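Long-range contacts in tail fiber protein (Acinetobacter phage AM24, PDB 5W5P), which probably recognises and degrades the capsular polysaccharide of Acinetobacter baumannii as the trimeric tailspike of the phage: residues A494-F499 / S601-T606; V517-Q522 / V537-T542; S456-L461 / V473-T478. All coordinates share one frame; numbering follows the deposited sequence.

Interaction 1. Residues A494-F499 / S601-T606; sequences ADMNIF and SSTTMT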
loop_
_atom_site.group_PDB
_atom_site.type_symbol
_atom_site.label_atom_id
_atom_site.label_comp_id
_atom_site.label_asym_id
_atom_site.label_seq_id
_atom_site.Cartn_x
_atom_site.Cartn_y
_atom_site.Cartn_z
ATOM N N ALA A 494 -18.234 12.125 32.873
ATOM C CA ALA A 494 -17.958 10.718 32.622
ATOM C C ALA A 494 -19.021 9.850 33.278
ATOM O O ALA A 494 -19.677 10.254 34.243
ATOM C CB ALA A 494 -16.568 10.322 33.134
ATOM N N ASP A 495 -19.174 8.646 32.731
ATOM C CA ASP A 495 -19.963 7.574 33.317
ATOM C C ASP A 495 -19.034 6.496 33.863
ATOM O O ASP A 495 -17.894 6.348 33.419
ATOM C CB ASP A 495 -20.916 6.955 32.286
ATOM C CG ASP A 495 -21.973 7.928 31.802
ATOM O OD1 ASP A 495 -22.194 8.966 32.464
ATOM O OD2 ASP A 495 -22.586 7.650 30.749
HETATM N N MSE A 496 -19.539 5.736 34.828
HETATM C CA MSE A 496 -18.783 4.637 35.417
HETATM C C MSE A 496 -19.612 3.357 35.480
HETATM O O MSE A 496 -20.721 3.350 36.013
HETATM C CB MSE A 496 -18.309 4.999 36.823
HETATM C CG MSE A 496 -17.100 5.907 36.884
HETATM SE SE MSE A 496 -16.558 6.247 38.735
HETATM C CE MSE A 496 -15.437 4.675 39.031
ATOM N N ASN A 497 -19.069 2.277 34.929
ATOM C CA ASN A 497 -19.639 0.938 35.058
ATOM C C ASN A 497 -18.711 0.149 35.976
ATOM O O ASN A 497 -17.627 -0.271 35.562
ATOM C CB ASN A 497 -19.786 0.267 33.695
ATOM C CG ASN A 497 -20.564 -1.034 33.765
ATOM O OD1 ASN A 497 -21.789 -1.048 33.620
ATOM N ND2 ASN A 497 -19.857 -2.139 33.994
ATOM N N ILE A 498 -19.133 -0.046 37.222
ATOM C CA ILE A 498 -18.304 -0.693 38.238
ATOM C C ILE A 498 -18.851 -2.103 38.436
ATOM O O ILE A 498 -19.769 -2.332 39.221
ATOM C CB ILE A 498 -18.277 0.101 39.544
ATOM C CG1 ILE A 498 -17.962 1.574 39.267
ATOM C CG2 ILE A 498 -17.270 -0.502 40.517
ATOM C CD1 ILE A 498 -18.158 2.467 40.466
ATOM N N PHE A 499 -18.272 -3.062 37.717
ATOM C CA PHE A 499 -18.618 -4.470 37.883
ATOM C C PHE A 499 -17.896 -5.001 39.117
ATOM O O PHE A 499 -16.667 -5.127 39.121
ATOM C CB PHE A 499 -18.249 -5.269 36.635
ATOM C CG PHE A 499 -18.503 -6.753 36.757
ATOM C CD1 PHE A 499 -19.535 -7.240 37.544
ATOM C CD2 PHE A 499 -17.709 -7.660 36.077
ATOM C CE1 PHE A 499 -19.764 -8.600 37.652
ATOM C CE2 PHE A 499 -17.937 -9.021 36.184
ATOM C CZ PHE A 499 -18.966 -9.490 36.970
ATOM N N SER A 601 -13.320 -5.120 41.647
ATOM C CA SER A 601 -14.106 -4.226 40.810
ATOM C C SER A 601 -13.445 -4.076 39.443
ATOM O O SER A 601 -12.285 -3.661 39.351
ATOM C CB SER A 601 -14.266 -2.868 41.484
ATOM O OG SER A 601 -15.027 -2.987 42.677
ATOM N N SER A 602 -14.190 -4.409 38.389
ATOM C CA SER A 602 -13.783 -4.168 37.006
ATOM C C SER A 602 -14.492 -2.902 36.536
ATOM O O SER A 602 -15.650 -2.950 36.115
ATOM C CB SER A 602 -14.135 -5.359 36.122
ATOM O OG SER A 602 -13.361 -6.497 36.453
ATOM N N THR A 603 -13.801 -1.767 36.614
ATOM C CA THR A 603 -14.396 -0.476 36.293
ATOM C C THR A 603 -14.128 -0.115 34.839
ATOM O O THR A 603 -12.982 -0.152 34.388
ATOM C CB THR A 603 -13.838 0.621 37.200
ATOM O OG1 THR A 603 -14.106 0.301 38.569
ATOM C CG2 THR A 603 -14.485 1.948 36.860
ATOM N N THR A 604 -15.187 0.238 34.112
ATOM C CA THR A 604 -15.077 0.743 32.747
ATOM C C THR A 604 -15.723 2.121 32.695
ATOM O O THR A 604 -16.897 2.271 33.049
ATOM C CB THR A 604 -15.745 -0.201 31.740
ATOM O OG1 THR A 604 -15.106 -1.480 31.781
ATOM C CG2 THR A 604 -15.620 0.360 30.331
HETATM N N MSE A 605 -14.964 3.117 32.254
HETATM C CA MSE A 605 -15.463 4.487 32.208
HETATM C C MSE A 605 -15.731 4.968 30.783
HETATM O O MSE A 605 -15.016 4.604 29.852
HETATM C CB MSE A 605 -14.475 5.429 32.899
HETATM C CG MSE A 605 -14.320 5.165 34.394
HETATM SE SE MSE A 605 -13.230 6.507 35.317
HETATM C CE MSE A 605 -14.385 8.058 35.037
ATOM N N THR A 606 -16.779 5.773 30.632
ATOM C CA THR A 606 -17.120 6.456 29.384
ATOM C C THR A 606 -16.959 7.950 29.650
ATOM O O THR A 606 -17.823 8.562 30.285
ATOM C CB THR A 606 -18.549 6.125 28.936
ATOM O OG1 THR A 606 -18.727 4.704 28.848
ATOM C CG2 THR A 606 -18.856 6.755 27.584
#
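Ala494 and Asp495 meet Thr606 where two inner, neighbouring strands of an antiparallel five-stranded sheet in the C-terminal domain run side by side, their directions 164° apart. The methyl of Ala494 touches CE of Met605, while its CA-H leans on Thr606 O. That oxygen also takes the amide of Asp495, with N to O at 2.8 Å, and Asp495 O receives Thr606 N in return. The carboxylate of Asp495 looks elsewhere: OD2 bonds Tyr608 OH, and OD1 forms a salt bridge with Lys516 of the third subunit.

Met496 and Met605, both selenomethionine, form a non-hydrogen-bonded pair. The two side chains lie alongside and point the same way, CG of Met496 3.8 Å from CG of Met605. Each chain is extended at chi2 and then bends at chi3, which carries Met496 CE to the methyl CG2 of Thr603 at 3.6 Å. This apolar face is covered by Ala474 and Ile476 of strand 470-477.

Asn497 and Thr604 exchange two amide bonds, Asn497 N to Thr604 O being 2.9 Å. In the Asn497 side chain, OD1 bonds NZ of Lys516 of the same chain, on the next strand of the sheet, while ND2 bonds Thr493 OG1 of the second subunit and so joins the strand pair to the trimer interface.

Ile498 lies beside Thr603, its CG2 against OG1. Finally Phe499 swings its ring away from the partner strand, CG anti to the backbone N (chi1 177°), and its carbonyl O accepts Ser602 N at 2.7 Å.

Interaction 2. Residues V517-Q522 / V537-T542; sequences VSLVVQ and VAASLT
The carbonyl O of Ser540 is held by two donors of the opposite strand: the amide N of Ser518 at 3.0 Å and the weaker CA-H of Val517. The same pattern recurs at the next hydrogen-bonded pair, Val520 with Ala538, where Ala538 O accepts Val520 N and is touched by the CA-H of Leu519. In the reverse direction Ser518 O accepts Ser540 N, a more bent bond with 136° at the hydrogen, while Val520 O accepts Ala538 N at 3.2 Å.

The side chains of the non-hydrogen-bonded pairs touch on one face. In Leu519 a chi2 of 174° sets CD1 anti to CA and gives the other methyl, CD2, to Ala539, 3.5 Å from its CB. CG1 of Val517 also approaches Ala539 CB, at 3.8 Å, so both larger side chains touch the one methyl. CD2 of Leu519 also meets Val537 CG1, and Val537 in turn lies beside Val521, the two pointing the same way with their CG2 atoms 4.0 Å apart. Leu569 and Ile571 of strand 569-574 pack against this face.

The other face is turned to the trimer. Val520 CG1 rests on the methyl of Ala538, and Ser518 CB touches CG2 of Thr542 at 3.7 Å. Beyond them Ser518 packs on Lys516 of the third subunit and Ala538 on its Gln546. One face thus closes on the chain's own strands while the other closes on a neighbouring subunit. The pairing is that of an antiparallel beta hairpin, strands 509-523 and 535-546, at the edge of the five-stranded sheet, with 535-546 as its outermost strand within the chain.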
loop_
_atom_site.group_PDB
_atom_site.type_symbol
_atom_site.label_atom_id
_atom_site.label_comp_id
_atom_site.label_asym_id
_atom_site.label_seq_id
_atom_site.Cartn_x
_atom_site.Cartn_y
_atom_site.Cartn_z
ATOM N N VAL A 517 -22.538 5.084 37.743
ATOM C CA VAL A 517 -22.216 6.359 38.374
ATOM C C VAL A 517 -22.020 7.412 37.294
ATOM O O VAL A 517 -21.518 7.110 36.206
ATOM C CB VAL A 517 -20.958 6.244 39.264
ATOM C CG1 VAL A 517 -20.637 7.574 39.921
ATOM C CG2 VAL A 517 -21.158 5.170 40.322
ATOM N N SER A 518 -22.424 8.645 37.595
ATOM C CA SER A 518 -22.187 9.797 36.737
ATOM C C SER A 518 -21.334 10.811 37.492
ATOM O O SER A 518 -21.525 11.020 38.694
ATOM C CB SER A 518 -23.511 10.431 36.292
ATOM O OG SER A 518 -23.341 11.237 35.141
ATOM N N LEU A 519 -20.387 11.436 36.786
ATOM C CA LEU A 519 -19.417 12.341 37.390
ATOM C C LEU A 519 -19.362 13.665 36.642
ATOM O O LEU A 519 -19.607 13.728 35.435
ATOM C CB LEU A 519 -17.998 11.754 37.390
ATOM C CG LEU A 519 -17.788 10.328 37.872
ATOM C CD1 LEU A 519 -16.350 9.915 37.640
ATOM C CD2 LEU A 519 -18.132 10.249 39.332
ATOM N N VAL A 520 -18.993 14.714 37.371
ATOM C CA VAL A 520 -18.603 15.989 36.781
ATOM C C VAL A 520 -17.308 16.430 37.454
ATOM O O VAL A 520 -17.179 16.341 38.679
ATOM C CB VAL A 520 -19.706 17.058 36.932
ATOM C CG1 VAL A 520 -20.205 17.124 38.374
ATOM C CG2 VAL A 520 -19.216 18.418 36.452
ATOM N N VAL A 521 -16.335 16.869 36.654
ATOM C CA VAL A 521 -15.032 17.308 37.146
ATOM C C VAL A 521 -14.838 18.766 36.748
ATOM O O VAL A 521 -14.966 19.108 35.567
ATOM C CB VAL A 521 -13.890 16.431 36.587
ATOM C CG1 VAL A 521 -12.604 16.656 37.371
ATOM C CG2 VAL A 521 -14.283 14.960 36.608
ATOM N N GLN A 522 -14.523 19.618 37.723
ATOM C CA GLN A 522 -14.345 21.039 37.447
ATOM C C GLN A 522 -13.486 21.678 38.532
ATOM O O GLN A 522 -13.684 21.423 39.724
ATOM C CB GLN A 522 -15.694 21.765 37.352
ATOM C CG GLN A 522 -15.602 23.294 37.233
ATOM C CD GLN A 522 -15.200 23.765 35.835
ATOM O OE1 GLN A 522 -15.779 23.345 34.828
ATOM N NE2 GLN A 522 -14.207 24.649 35.772
ATOM N N VAL A 537 -14.689 16.552 42.103
ATOM C CA VAL A 537 -15.587 15.569 41.514
ATOM C C VAL A 537 -16.863 15.505 42.341
ATOM O O VAL A 537 -16.817 15.504 43.576
ATOM C CB VAL A 537 -14.927 14.175 41.435
ATOM C CG1 VAL A 537 -15.941 13.121 41.004
ATOM C CG2 VAL A 537 -13.730 14.198 40.494
ATOM N N ALA A 538 -18.001 15.455 41.653
ATOM C CA ALA A 538 -19.283 15.115 42.252
ATOM C C ALA A 538 -19.823 13.879 41.548
ATOM O O ALA A 538 -19.866 13.834 40.315
ATOM C CB ALA A 538 -20.276 16.273 42.146
ATOM N N ALA A 539 -20.217 12.879 42.328
ATOM C CA ALA A 539 -20.702 11.609 41.814
ATOM C C ALA A 539 -22.162 11.400 42.194
ATOM O O ALA A 539 -22.651 11.930 43.194
ATOM C CB ALA A 539 -19.864 10.444 42.351
ATOM N N SER A 540 -22.852 10.597 41.390
ATOM C CA SER A 540 -24.240 10.260 41.668
ATOM C C SER A 540 -24.502 8.837 41.203
ATOM O O SER A 540 -24.167 8.484 40.071
ATOM C CB SER A 540 -25.189 11.235 40.971
ATOM O OG SER A 540 -26.530 10.981 41.330
ATOM N N LEU A 541 -25.090 8.027 42.077
ATOM C CA LEU A 541 -25.447 6.650 41.742
ATOM C C LEU A 541 -26.704 6.681 40.879
ATOM O O LEU A 541 -27.812 6.880 41.384
ATOM C CB LEU A 541 -25.661 5.831 43.009
ATOM C CG LEU A 541 -25.968 4.344 42.834
ATOM C CD1 LEU A 541 -24.785 3.622 42.196
ATOM C CD2 LEU A 541 -26.344 3.700 44.168
ATOM N N THR A 542 -26.536 6.488 39.571
ATOM C CA THR A 542 -27.667 6.511 38.651
ATOM C C THR A 542 -28.338 5.155 38.500
ATOM O O THR A 542 -29.516 5.094 38.133
ATOM C CB THR A 542 -27.227 7.002 37.265
ATOM O OG1 THR A 542 -26.702 5.905 36.501
ATOM C CG2 THR A 542 -26.169 8.079 37.394
#

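Interaction 3. Residues S456-L461 / V473-T478; sequences SRKEFL and VAEIDT
The ring of Phe460 lies with one face under the peptide that links Val473 to Ala474. The carbonyl carbon of Val473 stands over that face, and Val473 O comes within 3.4 Å of CE2. At the end of the ring CZ reaches Ala474 CA at 3.5 Å, approaching obliquely. A first torsion of -63°, with CG anti to the carbonyl carbon, directs the ring to this peptide, whereas Val473 and Ala474 point their own side chains away from the Phe460 strand. These two residues form a classic beta bulge, both facing Leu580 of the adjacent strand.

Beside the ring, the Lys458 side chain passes at an angle across that of Glu475. Lys458 is extended until it bends at chi4, and its CE is 4.0 Å from Glu475 OE1. NZ stays 4.2 Å from the same oxygen, beyond salt-bridge range. Glu475 OE1 has its hydrogen bond with Thr623 OG1, and a long, weak ion pair joins Lys458 NZ to the terminal OXT of Thr623.

Ring-to-peptide packing therefore carries the meeting of these two strands, which belong to different sheets; the opposite charges probably add a modest electrostatic attraction near the C-terminus without forming a salt bridge.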
loop_
_atom_site.group_PDB
_atom_site.type_symbol
_atom_site.label_atom_id
_atom_site.label_comp_id
_atom_site.label_asym_id
_atom_site.label_seq_id
_atom_site.Cartn_x
_atom_site.Cartn_y
_atom_site.Cartn_z
ATOM N N SER A 456 -10.068 -0.261 34.460
ATOM C CA SER A 456 -9.097 -0.698 35.452
ATOM C C SER A 456 -9.698 -1.835 36.264
ATOM O O SER A 456 -10.918 -1.967 36.373
ATOM C CB SER A 456 -8.677 0.451 36.373
ATOM O OG SER A 456 -9.449 0.453 37.565
ATOM N N ARG A 457 -8.820 -2.661 36.828
ATOM C CA ARG A 457 -9.206 -3.683 37.793
ATOM C C ARG A 457 -8.455 -3.413 39.088
ATOM O O ARG A 457 -7.231 -3.241 39.076
ATOM C CB ARG A 457 -8.913 -5.098 37.274
ATOM C CG ARG A 457 -9.962 -5.626 36.287
ATOM C CD ARG A 457 -9.600 -7.005 35.718
ATOM N NE ARG A 457 -8.326 -7.012 34.993
ATOM C CZ ARG A 457 -8.020 -7.851 34.002
ATOM N NH1 ARG A 457 -8.892 -8.763 33.594
ATOM N NH2 ARG A 457 -6.833 -7.780 33.416
ATOM N N LYS A 458 -9.196 -3.345 40.193
ATOM C CA LYS A 458 -8.624 -3.070 41.503
ATOM C C LYS A 458 -9.311 -3.943 42.542
ATOM O O LYS A 458 -10.532 -4.122 42.511
ATOM C CB LYS A 458 -8.762 -1.587 41.887
ATOM C CG LYS A 458 -7.995 -1.209 43.148
ATOM C CD LYS A 458 -7.873 0.294 43.322
ATOM C CE LYS A 458 -6.657 0.644 44.166
ATOM N NZ LYS A 458 -5.417 0.603 43.331
ATOM N N GLU A 459 -8.515 -4.487 43.454
ATOM C CA GLU A 459 -9.017 -5.304 44.547
ATOM C C GLU A 459 -9.167 -4.436 45.792
ATOM O O GLU A 459 -8.252 -3.685 46.142
ATOM C CB GLU A 459 -8.075 -6.480 44.809
ATOM C CG GLU A 459 -8.191 -7.088 46.185
ATOM C CD GLU A 459 -7.091 -8.087 46.470
ATOM O OE1 GLU A 459 -6.129 -7.724 47.180
ATOM O OE2 GLU A 459 -7.190 -9.237 45.994
ATOM N N PHE A 460 -10.328 -4.523 46.440
ATOM C CA PHE A 460 -10.621 -3.794 47.675
ATOM C C PHE A 460 -10.889 -4.826 48.766
ATOM O O PHE A 460 -12.030 -5.252 48.963
ATOM C CB PHE A 460 -11.818 -2.844 47.508
ATOM C CG PHE A 460 -11.590 -1.748 46.508
ATOM C CD1 PHE A 460 -11.034 -0.542 46.897
ATOM C CD2 PHE A 460 -11.942 -1.923 45.178
ATOM C CE1 PHE A 460 -10.823 0.466 45.976
ATOM C CE2 PHE A 460 -11.734 -0.919 44.253
ATOM C CZ PHE A 460 -11.174 0.276 44.651
ATOM N N LEU A 461 -9.834 -5.232 49.469
ATOM C CA LEU A 461 -10.001 -6.169 50.571
ATOM C C LEU A 461 -10.922 -5.575 51.629
ATOM O O LEU A 461 -10.860 -4.380 51.932
ATOM C CB LEU A 461 -8.643 -6.523 51.177
ATOM C CG LEU A 461 -7.768 -7.437 50.312
ATOM C CD1 LEU A 461 -6.310 -7.392 50.757
ATOM C CD2 LEU A 461 -8.294 -8.866 50.328
ATOM N N VAL A 473 -15.667 0.802 46.681
ATOM C CA VAL A 473 -15.876 -0.032 45.503
ATOM C C VAL A 473 -15.047 0.407 44.308
ATOM O O VAL A 473 -14.929 -0.363 43.342
ATOM C CB VAL A 473 -17.369 -0.090 45.117
ATOM C CG1 VAL A 473 -18.107 -0.972 46.101
ATOM C CG2 VAL A 473 -17.974 1.314 45.025
ATOM N N ALA A 474 -14.439 1.587 44.347
ATOM C CA ALA A 474 -13.737 2.110 43.186
ATOM C C ALA A 474 -12.881 3.284 43.630
ATOM O O ALA A 474 -13.109 3.879 44.688
ATOM C CB ALA A 474 -14.709 2.537 42.080
ATOM N N GLU A 475 -11.884 3.605 42.808
ATOM C CA GLU A 475 -10.981 4.710 43.097
ATOM C C GLU A 475 -10.569 5.350 41.780
ATOM O O GLU A 475 -10.023 4.676 40.902
ATOM C CB GLU A 475 -9.762 4.221 43.878
ATOM C CG GLU A 475 -8.709 5.289 44.116
ATOM C CD GLU A 475 -7.468 4.736 44.784
ATOM O OE1 GLU A 475 -6.429 4.607 44.103
ATOM O OE2 GLU A 475 -7.529 4.427 45.991
ATOM N N ILE A 476 -10.845 6.639 41.640
ATOM C CA ILE A 476 -10.433 7.402 40.473
ATOM C C ILE A 476 -9.426 8.450 40.923
ATOM O O ILE A 476 -9.358 8.821 42.099
ATOM C CB ILE A 476 -11.630 8.056 39.754
ATOM C CG1 ILE A 476 -12.257 9.136 40.634
ATOM C CG2 ILE A 476 -12.668 7.002 39.372
ATOM C CD1 ILE A 476 -13.493 9.764 40.036
ATOM N N ASP A 477 -8.627 8.931 39.972
ATOM C CA ASP A 477 -7.588 9.910 40.264
ATOM C C ASP A 477 -7.712 11.108 39.335
ATOM O O ASP A 477 -8.075 10.967 38.163
ATOM C CB ASP A 477 -6.189 9.296 40.138
ATOM C CG ASP A 477 -5.178 9.956 41.059
ATOM O OD1 ASP A 477 -5.322 11.163 41.343
ATOM O OD2 ASP A 477 -4.241 9.260 41.503
ATOM N N THR A 478 -7.406 12.289 39.873
ATOM C CA THR A 478 -7.454 13.538 39.123
ATOM C C THR A 478 -6.075 14.165 38.953
ATOM O O THR A 478 -5.975 15.291 38.450
ATOM C CB THR A 478 -8.392 14.535 39.813
ATOM O OG1 THR A 478 -7.824 14.943 41.066
ATOM C CG2 THR A 478 -9.753 13.905 40.063
#

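In the fold
All three contacts belong to the C-terminal domain, far from the middle of the elongated chain; their centres lie about 41 to 48 Å from its centre. Interactions 1 and 2 share the five-stranded sheet, centres about 12 Å apart, and the backbone bond Met496 N to Val517 O, 2.8 Å, sews them together; interaction 2 is nested in the loop closed by interaction 1. Interaction 3, its centre about 10 Å from that of interaction 1, is tied to it by Ser601 OG bonding Val473 O at 2.7 Å. Ile476 connects all three, touching Met496 CE through CG2 and Leu519 CD1 through CD1. Interactions 1 and 3 touch the second subunit.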